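Local coordinates for protein DNA primase (Aquifex aeolicus, PDB 2AU3) that probably synthesises the short RNA primers that DNA polymerase extends during DNA replication, using a zinc-binding domain and a TOPRIM-containing RNA polymerase core, at residues C113-Y116 with R117-L121. Sequence-based numbering, arbitrary orientation.
Sequences CDFY and RESLL
R117 folds back along its own helix and meets D114, one turn earlier. Its CB lies 3.5 Å from C113 O, the carbonyl that also accepts the backbone N-H of R117. CG stands anti to the backbone N (chi1 174°), and the chain then bends at chi3 (-57°). This bend turns the guanidinium back over the preceding turn, beside the D114 side chain, which points the same way. NH1 does the touching: it forms a salt bridge with D114 OD1 at 2.8 Å. The oxygen is met on its anti side, out of the carboxylate plane, and the two flat groups are turned 36° apart. NH2 stays farther off, 3.5 Å from D114 OD1, and makes its own salt bridge with D144. SG of C113 lies obliquely by the same nitrogen, at 4.3 Å from NH2. D114 OD2 in turn pairs with K69, so its carboxylate has a basic partner at each oxygen; this probably offsets the nearby negative charge of D110.

On another side of the helix, S119 turns its OG back to the carbonyl of F115, with OG anti to its own carbonyl carbon. OG donates to F115 O at 2.7 Å, from above the carbonyl plane. The N-H of S119 reaches that oxygen from the opposite face of the plane, so two bonds grip F115 O. OG also sits over one face of the F115 ring, toward its rim, with CE1 3.7 Å away. The ring itself packs against helix 151-161.

The pattern is an i to i+3 acid-arginine pair and an i to i+4 serine-to-carbonyl bond, both typical of alpha-helices. Here they lie in helix 101-122, where R117 faces the zinc-binding domain, its side chain about 8 Å from the zinc ion.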
loop_
_atom_site.group_PDB
_atom_site.type_symbol
_atom_site.label_atom_id
_atom_site.label_comp_id
_atom_site.label_asym_id
_atom_site.label_seq_id
_atom_site.Cartn_x
_atom_site.Cartn_y
_atom_site.Cartn_z
ATOM N N CYS A 113 12.400 8.213 1.435
ATOM C CA CYS A 113 12.033 7.101 0.549
ATOM C C CYS A 113 13.063 6.909 -0.578
ATOM O O CYS A 113 13.524 5.785 -0.828
ATOM C CB CYS A 113 10.631 7.333 -0.031
ATOM S SG CYS A 113 10.013 5.957 -1.054
ATOM N N ASP A 114 13.480 8.010 -1.205
ATOM C CA ASP A 114 14.472 7.976 -2.298
ATOM C C ASP A 114 15.822 7.487 -1.818
ATOM O O ASP A 114 16.545 6.795 -2.553
ATOM C CB ASP A 114 14.656 9.375 -2.907
ATOM C CG ASP A 114 13.359 9.929 -3.523
ATOM O OD1 ASP A 114 12.500 9.137 -4.001
ATOM O OD2 ASP A 114 13.114 11.154 -3.545
ATOM N N PHE A 115 16.170 7.869 -0.594
ATOM C CA PHE A 115 17.425 7.462 0.032
ATOM C C PHE A 115 17.471 5.934 0.232
ATOM O O PHE A 115 18.447 5.258 -0.134
ATOM C CB PHE A 115 17.593 8.191 1.381
ATOM C CG PHE A 115 18.638 7.585 2.264
ATOM C CD1 PHE A 115 19.987 7.689 1.936
ATOM C CD2 PHE A 115 18.276 6.877 3.402
ATOM C CE1 PHE A 115 20.972 7.100 2.738
ATOM C CE2 PHE A 115 19.246 6.292 4.215
ATOM C CZ PHE A 115 20.604 6.417 3.879
ATOM N N TYR A 116 16.401 5.405 0.809
ATOM C CA TYR A 116 16.259 3.966 1.017
ATOM C C TYR A 116 16.242 3.165 -0.294
ATOM O O TYR A 116 16.831 2.076 -0.369
ATOM C CB TYR A 116 14.979 3.688 1.760
ATOM C CG TYR A 116 14.963 4.075 3.212
ATOM C CD1 TYR A 116 16.118 4.020 3.999
ATOM C CD2 TYR A 116 13.771 4.446 3.824
ATOM C CE1 TYR A 116 16.075 4.378 5.374
ATOM C CE2 TYR A 116 13.719 4.761 5.197
ATOM C CZ TYR A 116 14.862 4.712 5.949
ATOM O OH TYR A 116 14.790 5.014 7.284
ATOM N N ARG A 117 15.527 3.678 -1.292
ATOM C CA ARG A 117 15.502 3.059 -2.621
ATOM C C ARG A 117 16.911 2.967 -3.198
ATOM O O ARG A 117 17.324 1.915 -3.653
ATOM C CB ARG A 117 14.598 3.838 -3.589
ATOM C CG ARG A 117 14.664 3.312 -5.002
ATOM C CD ARG A 117 14.105 4.265 -6.079
ATOM N NE ARG A 117 12.723 4.635 -5.800
ATOM C CZ ARG A 117 12.350 5.861 -5.473
ATOM N NH1 ARG A 117 13.267 6.820 -5.416
ATOM N NH2 ARG A 117 11.067 6.138 -5.217
ATOM N N GLU A 118 17.649 4.076 -3.164
ATOM C CA GLU A 118 19.025 4.081 -3.648
ATOM C C GLU A 118 19.863 3.092 -2.858
ATOM O O GLU A 118 20.755 2.443 -3.407
ATOM C CB GLU A 118 19.648 5.473 -3.478
ATOM C CG GLU A 118 20.351 5.998 -4.720
ATOM C CD GLU A 118 21.866 6.001 -4.588
ATOM O OE1 GLU A 118 22.474 4.951 -4.914
ATOM O OE2 GLU A 118 22.454 7.046 -4.163
ATOM N N SER A 119 19.607 3.026 -1.558
ATOM C CA SER A 119 20.380 2.192 -0.670
ATOM C C SER A 119 20.133 0.708 -0.968
ATOM O O SER A 119 21.051 -0.093 -0.937
ATOM C CB SER A 119 20.056 2.542 0.770
ATOM O OG SER A 119 20.428 3.899 1.054
ATOM N N LEU A 120 18.906 0.358 -1.323
ATOM C CA LEU A 120 18.613 -1.031 -1.644
ATOM C C LEU A 120 19.377 -1.448 -2.913
ATOM O O LEU A 120 20.054 -2.469 -2.927
ATOM C CB LEU A 120 17.101 -1.249 -1.782
ATOM C CG LEU A 120 16.669 -2.647 -2.234
ATOM C CD1 LEU A 120 17.010 -3.725 -1.209
ATOM C CD2 LEU A 120 15.201 -2.708 -2.647
ATOM N N LEU A 121 19.326 -0.608 -3.945
ATOM C CA LEU A 121 20.041 -0.864 -5.199
ATOM C C LEU A 121 21.544 -1.086 -4.984
ATOM O O LEU A 121 22.150 -1.905 -5.663
ATOM C CB LEU A 121 19.814 0.281 -6.203
ATOM C CG LEU A 121 18.361 0.526 -6.665
ATOM C CD1 LEU A 121 18.220 1.822 -7.483
ATOM C CD2 LEU A 121 17.810 -0.665 -7.451
#